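Local coordinates for outer membrane protein assembly factor BamA (Haemophilus ducreyi, PDB 4K3C), which probably assembles and inserts beta-barrel proteins into the outer membrane as part of the Bam complex, at residues G328-I333 with N352-I357; V366-G371 with S435-I440; A410-E415 with S422-G427. All blocks are in the same frame, centred on the assembly; numbering follows the deposited sequence.

Contact 1: residues G328-I333 with N352-I357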
loop_
_atom_site.group_PDB
_atom_site.type_symbol
_atom_site.label_atom_id
_atom_site.label_comp_id
_atom_site.label_asym_id
_atom_site.label_seq_id
_atom_site.Cartn_x
_atom_site.Cartn_y
_atom_site.Cartn_z
ATOM N N GLY A 328 -16.038 -1.384 1.050
ATOM C CA GLY A 328 -15.162 -0.529 0.274
ATOM C C GLY A 328 -14.585 -1.298 -0.892
ATOM O O GLY A 328 -15.015 -2.420 -1.193
ATOM N N SER A 329 -13.612 -0.693 -1.562
ATOM C CA SER A 329 -12.883 -1.385 -2.620
ATOM C C SER A 329 -11.436 -0.913 -2.741
ATOM O O SER A 329 -10.945 -0.099 -1.961
ATOM C CB SER A 329 -13.610 -1.268 -3.965
ATOM O OG SER A 329 -14.123 0.043 -4.154
ATOM N N SER A 330 -10.749 -1.452 -3.728
ATOM C CA SER A 330 -9.386 -1.055 -3.987
ATOM C C SER A 330 -9.096 -1.434 -5.432
ATOM O O SER A 330 -9.692 -2.377 -5.981
ATOM C CB SER A 330 -8.439 -1.797 -3.059
ATOM O OG SER A 330 -8.290 -3.137 -3.489
ATOM N N ALA A 331 -8.183 -0.699 -6.049
ATOM C CA ALA A 331 -7.850 -0.961 -7.432
ATOM C C ALA A 331 -6.538 -0.309 -7.879
ATOM O O ALA A 331 -6.041 0.633 -7.255
ATOM C CB ALA A 331 -9.008 -0.562 -8.335
ATOM N N ASN A 332 -5.991 -0.836 -8.967
ATOM C CA ASN A 332 -4.729 -0.384 -9.502
ATOM C C ASN A 332 -4.737 -0.379 -11.034
ATOM O O ASN A 332 -5.311 -1.267 -11.677
ATOM C CB ASN A 332 -3.613 -1.297 -9.006
ATOM C CG ASN A 332 -2.240 -0.804 -9.422
ATOM O OD1 ASN A 332 -1.864 -0.871 -10.596
ATOM N ND2 ASN A 332 -1.477 -0.304 -8.455
ATOM N N ILE A 333 -4.091 0.630 -11.607
ATOM C CA ILE A 333 -3.810 0.692 -13.034
ATOM C C ILE A 333 -2.311 1.000 -13.186
ATOM O O ILE A 333 -1.833 2.058 -12.761
ATOM C CB ILE A 333 -4.720 1.747 -13.750
ATOM C CG1 ILE A 333 -5.845 1.039 -14.468
ATOM C CG2 ILE A 333 -3.973 2.518 -14.835
ATOM C CD1 ILE A 333 -5.304 0.092 -15.515
ATOM N N ASN A 352 -5.936 -4.361 -11.351
ATOM C CA ASN A 352 -6.637 -5.159 -10.375
ATOM C C ASN A 352 -7.672 -4.394 -9.647
ATOM O O ASN A 352 -7.685 -3.206 -9.659
ATOM C CB ASN A 352 -5.718 -5.716 -9.332
ATOM C CG ASN A 352 -4.463 -6.120 -9.875
ATOM O OD1 ASN A 352 -3.560 -5.332 -9.931
ATOM N ND2 ASN A 352 -4.363 -7.354 -10.296
ATOM N N PHE A 353 -8.511 -5.134 -8.960
ATOM C CA PHE A 353 -9.707 -4.646 -8.377
ATOM C C PHE A 353 -9.977 -5.612 -7.293
ATOM O O PHE A 353 -9.872 -6.780 -7.495
ATOM C CB PHE A 353 -10.793 -4.766 -9.421
ATOM C CG PHE A 353 -12.163 -4.689 -8.882
ATOM C CD1 PHE A 353 -12.569 -3.609 -8.161
ATOM C CD2 PHE A 353 -13.057 -5.688 -9.124
ATOM C CE1 PHE A 353 -13.827 -3.537 -7.669
ATOM C CE2 PHE A 353 -14.315 -5.611 -8.637
ATOM C CZ PHE A 353 -14.698 -4.532 -7.904
ATOM N N SER A 354 -10.306 -5.123 -6.127
ATOM C CA SER A 354 -10.832 -5.966 -5.103
ATOM C C SER A 354 -11.825 -5.095 -4.401
ATOM O O SER A 354 -11.559 -3.946 -4.168
ATOM C CB SER A 354 -9.747 -6.415 -4.166
ATOM O OG SER A 354 -9.323 -5.326 -3.402
ATOM N N GLY A 355 -12.992 -5.648 -4.122
ATOM C CA GLY A 355 -14.071 -4.948 -3.479
ATOM C C GLY A 355 -14.846 -5.845 -2.563
ATOM O O GLY A 355 -14.886 -7.032 -2.717
ATOM N N TYR A 356 -15.464 -5.231 -1.588
ATOM C CA TYR A 356 -16.178 -5.930 -0.529
ATOM C C TYR A 356 -17.579 -5.350 -0.313
ATOM O O TYR A 356 -17.758 -4.135 -0.203
ATOM C CB TYR A 356 -15.387 -5.885 0.786
ATOM C CG TYR A 356 -14.047 -6.590 0.757
ATOM C CD1 TYR A 356 -12.985 -6.073 0.032
ATOM C CD2 TYR A 356 -13.834 -7.752 1.484
ATOM C CE1 TYR A 356 -11.759 -6.705 0.001
ATOM C CE2 TYR A 356 -12.602 -8.390 1.465
ATOM C CZ TYR A 356 -11.570 -7.855 0.716
ATOM O OH TYR A 356 -10.349 -8.467 0.670
ATOM N N ILE A 357 -18.563 -6.236 -0.221
ATOM C CA ILE A 357 -19.955 -5.864 -0.012
ATOM C C ILE A 357 -20.518 -6.587 1.214
ATOM O O ILE A 357 -20.536 -7.823 1.270
ATOM C CB ILE A 357 -20.782 -6.252 -1.245
ATOM C CG1 ILE A 357 -20.541 -5.254 -2.367
ATOM C CG2 ILE A 357 -22.256 -6.360 -0.916
ATOM C CD1 ILE A 357 -21.113 -5.719 -3.682
#
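Gly328-Asn332 runs antiparallel to Asn352-Tyr356, with local strand axes 4.5 Å apart and 179° between their N-to-C directions, so these neighbouring strands of a beta hairpin are almost exactly opposed. Gly328-Tyr356, Ser330-Ser354 and Asn332-Asn352 are the hydrogen-bonded pairs. Tyr356 N to Gly328 O is short and straight, 2.9 Å with 164° at the hydrogen; others, such as Ser330 N to Ser354 O, are more bent, and the bond from Gly328 N to Tyr356 O is weak. Ser329-Gly355 and Ala331-Phe353 are the non-hydrogen-bonded pairs between them. On the face bearing Ser329, Ala331 and Phe353, the phenyl ring runs along the sheet: CG of Phe353 is anti to its own N (chi1 163°), which carries CD1 to 3.8 Å from Ser330 O and brings the ring obliquely up to Ser329. CE1 of Phe353 lies 4.3 Å from Ser329 CB, and the bare CA of Gly355 lets that CB approach to 3.7 Å. On the opposite face the Ser330 and Ser354 hydroxyls meet and share a hydrogen bond, either being a possible donor, although its modelled length is doubtfully short. ND2 of Asn332 bonds to OD1 of Asn315 on strand 303-317, and Asn332 CB lies 4.1 Å from Asn352 OD1. Tyr356 stands on this same face, over strand 366-378. The split, with Phe353 on the surface of one face and hydroxyls and amides gathered on the other, is consistent with a transmembrane barrel wall whose polar face looks into the lumen.

Contact 2: residues V366-G371 with S435-I440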
loop_
_atom_site.group_PDB
_atom_site.type_symbol
_atom_site.label_atom_id
_atom_site.label_comp_id
_atom_site.label_asym_id
_atom_site.label_seq_id
_atom_site.Cartn_x
_atom_site.Cartn_y
_atom_site.Cartn_z
ATOM N N VAL A 366 -20.187 -11.080 4.327
ATOM C CA VAL A 366 -19.633 -10.176 3.332
ATOM C C VAL A 366 -19.495 -10.961 2.042
ATOM O O VAL A 366 -19.244 -12.166 2.085
ATOM C CB VAL A 366 -18.243 -9.655 3.785
ATOM C CG1 VAL A 366 -17.505 -8.952 2.643
ATOM C CG2 VAL A 366 -18.397 -8.720 4.950
ATOM N N ILE A 367 -19.708 -10.300 0.905
ATOM C CA ILE A 367 -19.418 -10.905 -0.385
ATOM C C ILE A 367 -18.231 -10.157 -0.915
ATOM O O ILE A 367 -18.273 -8.938 -0.993
ATOM C CB ILE A 367 -20.590 -10.775 -1.403
ATOM C CG1 ILE A 367 -21.770 -11.634 -0.978
ATOM C CG2 ILE A 367 -20.155 -11.221 -2.802
ATOM C CD1 ILE A 367 -22.702 -11.937 -2.100
ATOM N N ALA A 368 -17.168 -10.874 -1.262
ATOM C CA ALA A 368 -15.984 -10.238 -1.830
ATOM C C ALA A 368 -15.703 -10.762 -3.222
ATOM O O ALA A 368 -15.970 -11.923 -3.532
ATOM C CB ALA A 368 -14.784 -10.439 -0.944
ATOM N N THR A 369 -15.177 -9.882 -4.065
ATOM C CA THR A 369 -14.889 -10.210 -5.452
ATOM C C THR A 369 -13.550 -9.578 -5.793
ATOM O O THR A 369 -13.184 -8.579 -5.196
ATOM C CB THR A 369 -15.990 -9.678 -6.412
ATOM O OG1 THR A 369 -15.867 -8.255 -6.554
ATOM C CG2 THR A 369 -17.394 -10.025 -5.887
ATOM N N LYS A 370 -12.821 -10.181 -6.730
ATOM C CA LYS A 370 -11.483 -9.729 -7.130
ATOM C C LYS A 370 -11.322 -10.047 -8.609
ATOM O O LYS A 370 -11.808 -11.083 -9.088
ATOM C CB LYS A 370 -10.392 -10.476 -6.346
ATOM C CG LYS A 370 -10.494 -10.349 -4.836
ATOM C CD LYS A 370 -9.489 -11.248 -4.114
ATOM C CE LYS A 370 -9.351 -10.873 -2.615
ATOM N NZ LYS A 370 -10.555 -11.126 -1.744
ATOM N N GLY A 371 -10.645 -9.170 -9.337
ATOM C CA GLY A 371 -10.390 -9.411 -10.746
ATOM C C GLY A 371 -9.082 -8.779 -11.177
ATOM O O GLY A 371 -8.750 -7.687 -10.746
ATOM N N SER A 435 -12.435 -13.766 -9.096
ATOM C CA SER A 435 -12.700 -14.535 -7.895
ATOM C C SER A 435 -13.926 -13.957 -7.209
ATOM O O SER A 435 -14.182 -12.752 -7.273
ATOM C CB SER A 435 -11.490 -14.465 -6.975
ATOM O OG SER A 435 -11.482 -15.534 -6.055
ATOM N N LEU A 436 -14.694 -14.826 -6.571
ATOM C CA LEU A 436 -15.929 -14.441 -5.926
ATOM C C LEU A 436 -15.974 -15.275 -4.662
ATOM O O LEU A 436 -15.800 -16.495 -4.721
ATOM C CB LEU A 436 -17.092 -14.811 -6.844
ATOM C CG LEU A 436 -18.526 -14.313 -6.612
ATOM C CD1 LEU A 436 -19.518 -15.472 -6.487
ATOM C CD2 LEU A 436 -18.628 -13.364 -5.428
ATOM N N GLU A 437 -16.177 -14.643 -3.515
ATOM C CA GLU A 437 -16.286 -15.422 -2.287
ATOM C C GLU A 437 -17.307 -14.923 -1.298
ATOM O O GLU A 437 -17.520 -13.723 -1.164
ATOM C CB GLU A 437 -14.928 -15.612 -1.592
ATOM C CG GLU A 437 -14.061 -14.388 -1.369
ATOM C CD GLU A 437 -12.579 -14.765 -1.145
ATOM O OE1 GLU A 437 -11.725 -14.246 -1.909
ATOM O OE2 GLU A 437 -12.268 -15.577 -0.224
ATOM N N LEU A 438 -17.941 -15.868 -0.608
ATOM C CA LEU A 438 -18.800 -15.553 0.530
ATOM C C LEU A 438 -18.024 -15.708 1.833
ATOM O O LEU A 438 -17.666 -16.811 2.217
ATOM C CB LEU A 438 -20.023 -16.478 0.582
ATOM C CG LEU A 438 -21.336 -15.870 1.093
ATOM C CD1 LEU A 438 -22.065 -16.865 1.922
ATOM C CD2 LEU A 438 -21.140 -14.582 1.867
ATOM N N ILE A 439 -17.782 -14.595 2.512
ATOM C CA ILE A 439 -17.210 -14.616 3.846
ATOM C C ILE A 439 -18.297 -14.826 4.875
ATOM O O ILE A 439 -19.163 -13.984 5.050
ATOM C CB ILE A 439 -16.598 -13.278 4.166
ATOM C CG1 ILE A 439 -15.464 -12.992 3.199
ATOM C CG2 ILE A 439 -16.125 -13.255 5.568
ATOM C CD1 ILE A 439 -15.008 -11.583 3.266
ATOM N N ILE A 440 -18.262 -15.945 5.571
ATOM C CA ILE A 440 -19.268 -16.185 6.588
ATOM C C ILE A 440 -18.588 -16.144 7.955
ATOM O O ILE A 440 -17.367 -16.233 8.041
ATOM C CB ILE A 440 -20.007 -17.528 6.347
ATOM C CG1 ILE A 440 -19.196 -18.707 6.901
ATOM C CG2 ILE A 440 -20.289 -17.711 4.868
ATOM C CD1 ILE A 440 -18.112 -19.200 5.959
#
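Lys370 and Glu437 meet through a salt bridge in which NZ lies 3.3 Å from OE1, long enough that its hydrogen bond is weak. The lysine chain is extended until its last torsion bends, while Glu437 holds CG between its own N and carbonyl carbon (chi1 49°), laying the methylene CG 4.0 Å from Ala368 CB. On the same face Val366 and Ile439 lie side by side, CG1 to CD1 at 3.7 Å. The other face is mostly apolar: Leu436 CD2 touches both Ile367 CG2, at 3.7 Å, and Thr369 CG2, at 3.6 Å, and Leu438 CD2 flanks Ile367 CG1. Between the faces runs an antiparallel ladder, 167° between the N-to-C directions of the two segments, with paired bonds at Val366-Ile439, Ala368-Glu437 and Lys370-Ser435; Glu437 N to Ala368 O is 2.7 Å and nearly straight at 166°, whereas Ser435 N to Lys370 O is weak. Farther out, Ser456 holds OE2 of Glu437, and Arg399 forms a long, weak ion pair with OE1. Arg399 begins the Arg-Gly-Phe signature that Omp85 proteins carry on the long loop joining these two barrel strands, and that loop tucks back into the lumen. Two weakly placed cations near one buried carboxylate may favour its ionised form and may help tie the loop to the wall, while leucine and isoleucine on the other face are consistent with a lipid-facing outer surface.

Contact 3: residues A410-E415 with S422-G427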
loop_
_atom_site.group_PDB
_atom_site.type_symbol
_atom_site.label_atom_id
_atom_site.label_comp_id
_atom_site.label_asym_id
_atom_site.label_seq_id
_atom_site.Cartn_x
_atom_site.Cartn_y
_atom_site.Cartn_z
ATOM N N ALA A 410 5.732 -25.501 -22.588
ATOM C CA ALA A 410 7.002 -25.482 -23.306
ATOM C C ALA A 410 7.041 -26.553 -24.391
ATOM O O ALA A 410 6.348 -27.554 -24.301
ATOM C CB ALA A 410 8.155 -25.687 -22.331
ATOM N N ILE A 411 7.854 -26.337 -25.418
ATOM C CA ILE A 411 8.106 -27.365 -26.429
ATOM C C ILE A 411 9.603 -27.437 -26.717
ATOM O O ILE A 411 10.144 -26.634 -27.487
ATOM C CB ILE A 411 7.356 -27.089 -27.745
ATOM C CG1 ILE A 411 5.860 -26.927 -27.483
ATOM C CG2 ILE A 411 7.619 -28.205 -28.761
ATOM C CD1 ILE A 411 5.111 -26.397 -28.680
ATOM N N TYR A 412 10.267 -28.404 -26.096
ATOM C CA TYR A 412 11.718 -28.502 -26.179
ATOM C C TYR A 412 12.208 -29.193 -27.446
ATOM O O TYR A 412 11.413 -29.638 -28.277
ATOM C CB TYR A 412 12.274 -29.210 -24.950
ATOM C CG TYR A 412 11.877 -28.550 -23.652
ATOM C CD1 TYR A 412 12.238 -27.246 -23.382
ATOM C CD2 TYR A 412 11.155 -29.237 -22.698
ATOM C CE1 TYR A 412 11.878 -26.637 -22.205
ATOM C CE2 TYR A 412 10.797 -28.647 -21.518
ATOM C CZ TYR A 412 11.157 -27.344 -21.273
ATOM O OH TYR A 412 10.793 -26.758 -20.079
ATOM N N TYR A 413 13.526 -29.282 -27.572
ATOM C CA TYR A 413 14.160 -29.785 -28.777
ATOM C C TYR A 413 14.397 -31.292 -28.658
ATOM O O TYR A 413 14.828 -31.774 -27.615
ATOM C CB TYR A 413 15.479 -29.036 -28.985
ATOM C CG TYR A 413 15.861 -28.821 -30.429
ATOM C CD1 TYR A 413 15.311 -27.779 -31.167
ATOM C CD2 TYR A 413 16.784 -29.653 -31.055
ATOM C CE1 TYR A 413 15.663 -27.581 -32.502
ATOM C CE2 TYR A 413 17.144 -29.461 -32.387
ATOM C CZ TYR A 413 16.584 -28.422 -33.107
ATOM O OH TYR A 413 16.940 -28.234 -34.430
ATOM N N ARG A 414 14.098 -32.037 -29.722
ATOM C CA ARG A 414 14.323 -33.484 -29.737
ATOM C C ARG A 414 15.098 -33.969 -30.970
ATOM O O ARG A 414 15.090 -35.164 -31.262
ATOM C CB ARG A 414 12.997 -34.238 -29.627
ATOM N N GLU A 415 15.759 -33.037 -31.666
ATOM C CA GLU A 415 16.581 -33.288 -32.872
ATOM C C GLU A 415 16.019 -34.354 -33.820
ATOM O O GLU A 415 16.261 -35.536 -33.592
ATOM C CB GLU A 415 18.031 -33.616 -32.485
ATOM N N SER A 422 5.971 -30.405 -23.711
ATOM C CA SER A 422 6.258 -30.624 -22.304
ATOM C C SER A 422 5.055 -30.250 -21.446
ATOM O O SER A 422 4.076 -29.684 -21.941
ATOM C CB SER A 422 7.484 -29.799 -21.890
ATOM O OG SER A 422 7.876 -30.063 -20.553
ATOM N N GLN A 423 5.136 -30.575 -20.159
ATOM C CA GLN A 423 4.092 -30.199 -19.218
ATOM C C GLN A 423 4.442 -28.865 -18.571
ATOM O O GLN A 423 3.557 -28.131 -18.131
ATOM C CB GLN A 423 3.906 -31.279 -18.149
ATOM C CG GLN A 423 2.455 -31.473 -17.694
ATOM C CD GLN A 423 1.537 -31.961 -18.814
ATOM O OE1 GLN A 423 1.038 -31.167 -19.618
ATOM N NE2 GLN A 423 1.305 -33.274 -18.863
ATOM N N ASP A 424 5.738 -28.570 -18.518
ATOM C CA ASP A 424 6.246 -27.297 -18.019
ATOM C C ASP A 424 5.482 -26.088 -18.552
ATOM O O ASP A 424 5.255 -25.964 -19.760
ATOM C CB ASP A 424 7.702 -27.138 -18.441
ATOM C CG ASP A 424 8.589 -28.200 -17.864
ATOM O OD1 ASP A 424 8.037 -29.245 -17.467
ATOM O OD2 ASP A 424 9.828 -27.984 -17.815
ATOM N N VAL A 425 5.114 -25.182 -17.654
ATOM C CA VAL A 425 4.496 -23.932 -18.069
ATOM C C VAL A 425 5.553 -22.914 -18.478
ATOM O O VAL A 425 6.360 -22.475 -17.665
ATOM C CB VAL A 425 3.630 -23.356 -16.949
ATOM C CG1 VAL A 425 3.327 -21.883 -17.189
ATOM C CG2 VAL A 425 2.348 -24.157 -16.846
ATOM N N ILE A 426 5.546 -22.543 -19.749
ATOM C CA ILE A 426 6.488 -21.556 -20.268
ATOM C C ILE A 426 5.928 -20.120 -20.126
ATOM O O ILE A 426 6.683 -19.156 -20.109
ATOM C CB ILE A 426 6.889 -21.913 -21.731
ATOM C CG1 ILE A 426 8.400 -21.827 -21.922
ATOM C CG2 ILE A 426 6.088 -21.126 -22.778
ATOM C CD1 ILE A 426 9.057 -20.683 -21.182
ATOM N N GLY A 427 4.606 -19.982 -20.010
ATOM C CA GLY A 427 3.999 -18.695 -19.727
ATOM C C GLY A 427 3.442 -17.971 -20.939
ATOM O O GLY A 427 3.783 -18.309 -22.076
#
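Tyr412 reaches across to Ser422 and Asp424 with one side of its ring and its hydroxyl. From CB, with CG anti to the carbonyl carbon (chi1 -56°), the side chain swings toward the facing segment. CD2 first comes 3.8 Å from Ser422 CB. One carbon farther, CE2 passes Ser422 OG at 3.4 Å, an oblique approach rather than a stack. At the tip, OH donates to Asp424 OD2 over 2.7 Å; that oxygen lies at the ring edge in the ring plane, yet the phenol meets the carboxylate from 37° above the carboxylate plane, the two flat groups being 81° apart. OD2 also accepts from the backbone N of Ala239, so two bonds grip it, while OD1 takes a weak bond from Ser422 OG within its own segment. The tyrosine belongs to a small hairpin, strands 409-412 and 420-422, which lies in the long extracellular loop between barrel strands 366-378 and 430-440, loop 6 of the Omp85 fold. Within this hairpin, Ala410 O accepts from Ser422 N at 2.9 Å. The other backbone bond reaches the corner at Gln423 and Asp424: Ala410 N donates to Asp424 O at 2.9 Å with an angle of 160° at the hydrogen. Beyond the corner, Ile426 CG1 packs on Ala410 CB at 3.9 Å, with Arg282 of helix 280-288 touching the isoleucine side chain.

In the fold
Contacts 1 and 2 belong to the barrel wall and share a seam: strands 346-358 and 366-378 are neighbours, and Ile357 O probably accepts a hydrogen bond from Ile367 N. Contact 1 is a surface contact within one hairpin, with two glycines and a serine pair beside its aromatic residues; contact 2 is partly buried, with bulkier apolar groups and an ion pair, and it joins strands separated by a long loop. Contact 3, also partly buried, lies inside that loop, its nearest atoms about 17 Å from contact 1 and about 18 Å from contact 2. There the ladder is short, and a tyrosine-aspartate bond supplements two backbone bonds.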